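Local coordinates for DNA repair protein RAD2 (Saccharomyces cerevisiae, PDB 4Q0W), which cuts single-stranded DNA as a magnesium-dependent endonuclease and is essential for the incision step of excision repair of damaged DNA, at residues G187-D192 with K205-E210; V74-V79 with M170-Q175. All blocks are in the same frame, centred on the assembly; numbering follows the deposited sequence.

From the N terminus, strand 70-75 of the N-domain runs out into residues 76-79, and the chain returns to them 91 residues later with residues 170-175 of the I-domain. Contact 2 thus closes a long loop and ties the end of a sheet strand to the start of helix 172-181. That helix leads on to strand 187-189, where contact 1 opens; its loop is short, running through helix 194-197 and strand 202-205 back to residues 205-210. The two loops follow in series, neither nested nor crossed. Their centres lie about 17 Å apart, yet they touch, Asp192 CG standing 3.9 Å from Glu173 OE2, and both reach the same mixed sheet.

Contact 1 (G187-D192 with K205-E210); sequences GIITDD and KNMFHE. With nucleotides of chain C.
Asp191 and Lys205 mark the closest backbone approach, their CA atoms 5.0 Å apart, where the chain leaving strand 187-189 meets the end of strand 202-205 with the two directions 100° apart. A CA-H...O contact from Lys205 CA to Thr190 O and a nearly straight hydrogen bond from Asn206 N to Asp191 OD1 (2.9 Å, 168° at the hydrogen) join them. The amide reaches OD1 from above the carboxylate plane, 36° out of it. One water probably bridges OD1 to Met207 N and another links OD2 to Phe208 N, so the carboxylate reaches three consecutive amides, one directly and two through water, in the type I turn Asn206-His209. With an alanine at Asp191 the amide of Asn206 and both waters would probably lose their acceptor, freeing the turn to shift. Ile189 CG2, anti to the backbone N, packs on Met207 CB at 3.7 Å and approaches Phe208 CE2 obliquely. Lys205, extended throughout, carries NZ into hydrogen bonds with OP1 of DT6 (2.5 Å) and O3' of DA5 in DNA chain C. Thr190 OG1 accepts from Asp192 N in an ST turn and also bonds Asp29. The contact thus sets the I-domain against the DNA backbone beside the active-site acids, Asp192 being probably a magnesium ligand. Helix 52-66 packs against Ile189, Met207 and Phe208 through Leu64, while strand 213-218 flanks Lys205 and Met207.

Contact 2 (V74-V79 with M170-Q175); sequences VFDGGV and MEAEAQ. With CA (calcium ion), chain E.
Asp76 OD1 accepts a short hydrogen bond from Ala172 N (2.6 Å, 153° at the hydrogen), the amide meeting the oxygen nearly along its C-O axis. One residue further along, Gly77 N donates to Met170 O at 2.7 Å, in the carbonyl plane and on a lone pair. These two bonds fasten the loop leaving strand 70-75 to the start of helix 172-181 and the residues just before it, where Glu171 holds the N-cap position. With chi1 at -87°, Asp76 CG lies anti to its carbonyl carbon, which turns OD1 to the amide of Ala172. Glu173 OE1 stands 4.0 Å from Asp76 OD1, a like-charge approach, while Glu173 OE2 binds the calcium ion at 2.2 Å. Two waters and Asp194 complete the metal ligands found here. Outward from the polar centre, Met170 bends at chi2 to bring SD within 3.3 Å of Gly78 C, where the absence of a side chain on the glycine avoids a clash with the sulfur. On the sheet side, Val74 CG1 lies 3.7 Å from Ala172 CB and also touches Gln175 CB. The arrangement belongs to the acidic metal centre of the XPG/RAD2 nucleases: carboxylates from the N-domain and I-domain gather at strand and helix ends, and Asp76, Glu171 and Glu173 probably serve one magnesium site.

Contact 1 (G187-D192 with K205-E210)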
loop_
_atom_site.group_PDB
_atom_site.type_symbol
_atom_site.label_atom_id
_atom_site.label_comp_id
_atom_site.label_asym_id
_atom_site.label_seq_id
_atom_site.Cartn_x
_atom_site.Cartn_y
_atom_site.Cartn_z
ATOM N N GLY A 187 26.624 -9.490 -23.531
ATOM C CA GLY A 187 25.706 -9.145 -22.457
ATOM C C GLY A 187 25.137 -7.755 -22.667
ATOM O O GLY A 187 25.585 -7.023 -23.559
ATOM N N ILE A 188 24.134 -7.400 -21.865
ATOM C CA ILE A 188 23.497 -6.101 -21.975
ATOM C C ILE A 188 23.478 -5.399 -20.622
ATOM O O ILE A 188 23.027 -5.953 -19.613
ATOM C CB ILE A 188 22.055 -6.203 -22.517
ATOM C CG1 ILE A 188 22.028 -6.901 -23.879
ATOM C CG2 ILE A 188 21.434 -4.815 -22.617
ATOM C CD1 ILE A 188 20.590 -7.325 -24.337
ATOM N N ILE A 189 23.993 -4.176 -20.599
ATOM C CA ILE A 189 23.953 -3.385 -19.388
ATOM C C ILE A 189 22.779 -2.419 -19.503
ATOM O O ILE A 189 22.788 -1.511 -20.348
ATOM C CB ILE A 189 25.297 -2.632 -19.166
ATOM C CG1 ILE A 189 26.420 -3.626 -18.835
ATOM C CG2 ILE A 189 25.170 -1.620 -18.035
ATOM C CD1 ILE A 189 27.851 -3.039 -19.009
ATOM N N THR A 190 21.758 -2.647 -18.682
ATOM C CA THR A 190 20.566 -1.792 -18.646
ATOM C C THR A 190 19.838 -2.043 -17.346
ATOM O O THR A 190 20.046 -3.080 -16.709
ATOM C CB THR A 190 19.587 -2.085 -19.818
ATOM O OG1 THR A 190 18.528 -1.116 -19.801
ATOM C CG2 THR A 190 18.957 -3.488 -19.680
ATOM N N ASP A 191 19.004 -1.099 -16.925
ATOM C CA ASP A 191 18.136 -1.342 -15.790
ATOM C C ASP A 191 16.670 -1.428 -16.219
ATOM O O ASP A 191 15.774 -1.599 -15.381
ATOM C CB ASP A 191 18.295 -0.244 -14.742
ATOM C CG ASP A 191 19.707 -0.167 -14.184
ATOM O OD1 ASP A 191 20.436 -1.183 -14.245
ATOM O OD2 ASP A 191 20.079 0.921 -13.688
ATOM N N ASP A 192 16.429 -1.301 -17.519
ATOM C CA ASP A 192 15.059 -1.207 -18.020
ATOM C C ASP A 192 14.504 -2.589 -18.371
ATOM O O ASP A 192 14.977 -3.232 -19.306
ATOM C CB ASP A 192 14.995 -0.281 -19.238
ATOM C CG ASP A 192 13.555 0.106 -19.603
ATOM O OD1 ASP A 192 12.708 -0.796 -19.744
ATOM O OD2 ASP A 192 13.259 1.312 -19.723
ATOM N N LYS A 205 22.059 -5.605 -14.327
ATOM C CA LYS A 205 21.304 -4.524 -13.703
ATOM C C LYS A 205 22.084 -3.943 -12.511
ATOM O O LYS A 205 22.825 -4.675 -11.832
ATOM C CB LYS A 205 19.931 -5.061 -13.228
ATOM C CG LYS A 205 19.121 -4.055 -12.424
ATOM C CD LYS A 205 17.750 -4.552 -11.981
ATOM C CE LYS A 205 17.162 -3.568 -10.973
ATOM N NZ LYS A 205 15.756 -3.892 -10.575
ATOM N N ASN A 206 21.919 -2.642 -12.262
ATOM C CA ASN A 206 22.591 -1.943 -11.152
ATOM C C ASN A 206 24.102 -1.877 -11.332
ATOM O O ASN A 206 24.850 -1.845 -10.356
ATOM C CB ASN A 206 22.246 -2.572 -9.787
ATOM C CG ASN A 206 20.787 -2.413 -9.422
ATOM O OD1 ASN A 206 20.038 -1.708 -10.100
ATOM N ND2 ASN A 206 20.376 -3.059 -8.342
ATOM N N MET A 207 24.539 -1.869 -12.587
ATOM C CA MET A 207 25.956 -1.787 -12.927
ATOM C C MET A 207 26.628 -0.539 -12.333
ATOM O O MET A 207 27.796 -0.576 -11.964
ATOM C CB MET A 207 26.115 -1.784 -14.448
ATOM C CG MET A 207 27.550 -1.697 -14.946
ATOM S SD MET A 207 28.426 -3.268 -14.768
ATOM C CE MET A 207 30.111 -2.685 -14.915
ATOM N N PHE A 208 25.896 0.565 -12.235
ATOM C CA PHE A 208 26.508 1.791 -11.736
ATOM C C PHE A 208 26.057 2.189 -10.331
ATOM O O PHE A 208 26.194 3.346 -9.925
ATOM C CB PHE A 208 26.379 2.913 -12.771
ATOM C CG PHE A 208 26.932 2.517 -14.109
ATOM C CD1 PHE A 208 28.296 2.558 -14.347
ATOM C CD2 PHE A 208 26.100 2.022 -15.095
ATOM C CE1 PHE A 208 28.821 2.148 -15.561
ATOM C CE2 PHE A 208 26.613 1.614 -16.317
ATOM C CZ PHE A 208 27.980 1.680 -16.548
ATOM N N HIS A 209 25.533 1.212 -9.588
ATOM C CA HIS A 209 25.389 1.358 -8.147
ATOM C C HIS A 209 26.773 1.283 -7.510
ATOM O O HIS A 209 27.715 0.774 -8.117
ATOM C CB HIS A 209 24.471 0.273 -7.578
ATOM C CG HIS A 209 23.017 0.535 -7.812
ATOM N ND1 HIS A 209 22.025 -0.022 -7.034
ATOM C CD2 HIS A 209 22.387 1.303 -8.733
ATOM C CE1 HIS A 209 20.846 0.390 -7.466
ATOM N NE2 HIS A 209 21.037 1.196 -8.495
ATOM N N GLU A 210 26.902 1.793 -6.291
ATOM C CA GLU A 210 28.194 1.780 -5.608
ATOM C C GLU A 210 28.425 0.461 -4.865
ATOM O O GLU A 210 28.415 0.428 -3.630
ATOM C CB GLU A 210 28.292 2.963 -4.645
ATOM C CG GLU A 210 29.496 3.850 -4.892
ATOM C CD GLU A 210 29.691 4.164 -6.365
ATOM O OE1 GLU A 210 30.717 3.726 -6.932
ATOM O OE2 GLU A 210 28.821 4.845 -6.956
ATOM P P DA C 5 11.960 0.056 -14.940
ATOM O OP1 DA C 5 12.429 -1.257 -15.482
ATOM O OP2 DA C 5 10.504 0.377 -14.917
ATOM O "O5'" DA C 5 12.494 0.285 -13.440
ATOM C "C5'" DA C 5 13.916 0.251 -13.193
ATOM C "C4'" DA C 5 14.221 0.389 -11.716
ATOM O "O4'" DA C 5 13.979 1.756 -11.298
ATOM C "C3'" DA C 5 13.400 -0.499 -10.782
ATOM O "O3'" DA C 5 14.297 -1.065 -9.832
ATOM C "C2'" DA C 5 12.390 0.466 -10.143
ATOM C "C1'" DA C 5 13.164 1.784 -10.140
ATOM N N9 DA C 5 12.383 3.018 -10.260
ATOM C C8 DA C 5 11.414 3.310 -11.191
ATOM N N7 DA C 5 10.911 4.519 -11.062
ATOM C C5 DA C 5 11.607 5.064 -9.982
ATOM C C6 DA C 5 11.537 6.319 -9.338
ATOM N N6 DA C 5 10.700 7.295 -9.719
ATOM N N1 DA C 5 12.370 6.533 -8.290
ATOM C C2 DA C 5 13.211 5.560 -7.919
ATOM N N3 DA C 5 13.361 4.341 -8.444
ATOM C C4 DA C 5 12.520 4.153 -9.480
ATOM P P DG C 4 11.095 6.119 -18.266
ATOM O OP1 DG C 4 10.691 5.518 -19.565
ATOM O OP2 DG C 4 10.096 6.853 -17.441
ATOM O "O5'" DG C 4 11.742 4.990 -17.340
ATOM C "C5'" DG C 4 12.840 4.230 -17.798
ATOM C "C4'" DG C 4 13.271 3.325 -16.659
ATOM O "O4'" DG C 4 13.746 4.118 -15.536
ATOM C "C3'" DG C 4 12.164 2.430 -16.096
ATOM O "O3'" DG C 4 12.758 1.165 -15.803
ATOM C "C2'" DG C 4 11.676 3.167 -14.841
ATOM C "C1'" DG C 4 12.953 3.864 -14.373
ATOM N N9 DG C 4 12.755 5.179 -13.766
ATOM C C8 DG C 4 11.838 6.150 -14.111
ATOM N N7 DG C 4 11.935 7.237 -13.388
ATOM C C5 DG C 4 12.977 6.980 -12.513
ATOM C C6 DG C 4 13.533 7.794 -11.502
ATOM O O6 DG C 4 13.196 8.941 -11.175
ATOM N N1 DG C 4 14.577 7.141 -10.842
ATOM C C2 DG C 4 15.028 5.861 -11.141
ATOM N N2 DG C 4 16.056 5.379 -10.408
ATOM N N3 DG C 4 14.511 5.091 -12.099
ATOM C C4 DG C 4 13.496 5.719 -12.741
ATOM P P DT C 6 13.750 -1.996 -8.635
ATOM O OP1 DT C 6 14.817 -2.999 -8.383
ATOM O OP2 DT C 6 12.368 -2.427 -8.978
ATOM O "O5'" DT C 6 13.628 -1.005 -7.374
ATOM C "C5'" DT C 6 14.753 -0.276 -6.880
ATOM C "C4'" DT C 6 14.338 0.664 -5.757
ATOM O "O4'" DT C 6 13.513 1.754 -6.252
ATOM C "C3'" DT C 6 13.558 0.030 -4.602
ATOM O "O3'" DT C 6 14.338 0.278 -3.427
ATOM C "C2'" DT C 6 12.188 0.730 -4.610
ATOM C "C1'" DT C 6 12.513 2.058 -5.293
ATOM N N1 DT C 6 11.416 2.760 -6.047
ATOM C C2 DT C 6 11.164 4.084 -5.746
ATOM O O2 DT C 6 11.762 4.701 -4.882
ATOM N N3 DT C 6 10.175 4.673 -6.487
ATOM C C4 DT C 6 9.421 4.080 -7.488
ATOM O O4 DT C 6 8.548 4.709 -8.090
ATOM C C5 DT C 6 9.740 2.689 -7.765
ATOM C C7 DT C 6 8.984 1.943 -8.836
ATOM C C6 DT C 6 10.714 2.100 -7.045
HETATM O O HOH W 1 22.817 -1.709 -15.150
HETATM O O HOH W 2 23.026 1.103 -12.880
#

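Contact 2 (V74-V79 with M170-Q175)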
loop_
_atom_site.group_PDB
_atom_site.type_symbol
_atom_site.label_atom_id
_atom_site.label_comp_id
_atom_site.label_asym_id
_atom_site.label_seq_id
_atom_site.Cartn_x
_atom_site.Cartn_y
_atom_site.Cartn_z
ATOM N N VAL A 74 24.623 2.345 -26.874
ATOM C CA VAL A 74 23.445 2.400 -27.736
ATOM C C VAL A 74 22.553 3.550 -27.303
ATOM O O VAL A 74 22.206 3.661 -26.115
ATOM C CB VAL A 74 22.655 1.071 -27.724
ATOM C CG1 VAL A 74 21.450 1.160 -28.669
ATOM C CG2 VAL A 74 23.559 -0.075 -28.138
ATOM N N PHE A 75 22.208 4.412 -28.263
ATOM C CA PHE A 75 21.319 5.542 -28.014
ATOM C C PHE A 75 19.945 5.328 -28.662
ATOM O O PHE A 75 19.831 4.584 -29.637
ATOM C CB PHE A 75 21.957 6.841 -28.536
ATOM C CG PHE A 75 23.219 7.229 -27.802
ATOM C CD1 PHE A 75 24.457 6.748 -28.214
ATOM C CD2 PHE A 75 23.161 8.057 -26.686
ATOM C CE1 PHE A 75 25.622 7.101 -27.537
ATOM C CE2 PHE A 75 24.324 8.415 -25.998
ATOM C CZ PHE A 75 25.551 7.934 -26.422
ATOM N N ASP A 76 18.909 5.968 -28.113
ATOM C CA ASP A 76 17.577 5.934 -28.724
ATOM C C ASP A 76 17.563 6.695 -30.045
ATOM O O ASP A 76 18.210 7.742 -30.166
ATOM C CB ASP A 76 16.552 6.617 -27.816
ATOM C CG ASP A 76 15.959 5.686 -26.785
ATOM O OD1 ASP A 76 16.090 4.448 -26.924
ATOM O OD2 ASP A 76 15.353 6.206 -25.828
ATOM N N GLY A 77 16.830 6.176 -31.026
ATOM C CA GLY A 77 16.421 6.976 -32.170
ATOM C C GLY A 77 15.037 7.531 -31.870
ATOM O O GLY A 77 14.856 8.304 -30.923
ATOM N N GLY A 78 14.039 7.102 -32.632
ATOM C CA GLY A 78 12.699 7.618 -32.430
ATOM C C GLY A 78 11.937 7.022 -31.251
ATOM O O GLY A 78 12.392 6.083 -30.582
ATOM N N VAL A 79 10.765 7.592 -30.987
ATOM C CA VAL A 79 9.827 7.015 -30.040
ATOM C C VAL A 79 8.764 6.307 -30.869
ATOM O O VAL A 79 8.127 6.929 -31.729
ATOM C CB VAL A 79 9.181 8.099 -29.167
ATOM C CG1 VAL A 79 8.125 7.486 -28.253
ATOM C CG2 VAL A 79 10.258 8.844 -28.357
ATOM N N MET A 170 14.948 3.043 -33.288
ATOM C CA MET A 170 13.941 3.442 -32.311
ATOM C C MET A 170 14.458 3.266 -30.880
ATOM O O MET A 170 15.299 4.046 -30.429
ATOM C CB MET A 170 12.634 2.674 -32.545
ATOM C CG MET A 170 11.868 3.148 -33.781
ATOM S SD MET A 170 11.023 4.725 -33.458
ATOM C CE MET A 170 10.368 5.087 -35.097
ATOM N N GLU A 171 13.953 2.261 -30.162
ATOM C CA GLU A 171 14.329 2.084 -28.758
ATOM C C GLU A 171 15.692 1.405 -28.580
ATOM O O GLU A 171 15.998 0.399 -29.226
ATOM C CB GLU A 171 13.246 1.328 -27.989
ATOM C CG GLU A 171 12.099 2.231 -27.554
ATOM C CD GLU A 171 10.847 1.457 -27.216
ATOM O OE1 GLU A 171 10.360 0.723 -28.101
ATOM O OE2 GLU A 171 10.355 1.582 -26.071
ATOM N N ALA A 172 16.509 1.968 -27.699
ATOM C CA ALA A 172 17.850 1.433 -27.464
ATOM C C ALA A 172 17.827 -0.004 -26.926
ATOM O O ALA A 172 18.618 -0.840 -27.370
ATOM C CB ALA A 172 18.621 2.349 -26.539
ATOM N N GLU A 173 16.923 -0.289 -25.988
ATOM C CA GLU A 173 16.850 -1.618 -25.376
ATOM C C GLU A 173 16.553 -2.686 -26.414
ATOM O O GLU A 173 17.090 -3.789 -26.342
ATOM C CB GLU A 173 15.769 -1.698 -24.284
ATOM C CG GLU A 173 15.684 -0.504 -23.378
ATOM C CD GLU A 173 14.625 0.468 -23.838
ATOM O OE1 GLU A 173 14.977 1.465 -24.509
ATOM O OE2 GLU A 173 13.436 0.222 -23.539
ATOM N N ALA A 174 15.676 -2.365 -27.364
ATOM C CA ALA A 174 15.368 -3.310 -28.435
ATOM C C ALA A 174 16.619 -3.588 -29.254
ATOM O O ALA A 174 16.932 -4.738 -29.567
ATOM C CB ALA A 174 14.241 -2.786 -29.326
ATOM N N GLN A 175 17.336 -2.530 -29.603
ATOM C CA GLN A 175 18.566 -2.692 -30.377
ATOM C C GLN A 175 19.609 -3.484 -29.588
ATOM O O GLN A 175 20.320 -4.318 -30.160
ATOM C CB GLN A 175 19.128 -1.336 -30.789
ATOM C CG GLN A 175 20.394 -1.438 -31.654
ATOM C CD GLN A 175 20.083 -1.925 -33.056
ATOM O OE1 GLN A 175 19.269 -1.321 -33.765
ATOM N NE2 GLN A 175 20.711 -3.024 -33.459
HETATM CA CA CA E . 11.621 1.213 -22.741
HETATM O O HOH W 3 11.073 2.533 -20.730
HETATM O O HOH W 4 12.719 3.228 -22.137
#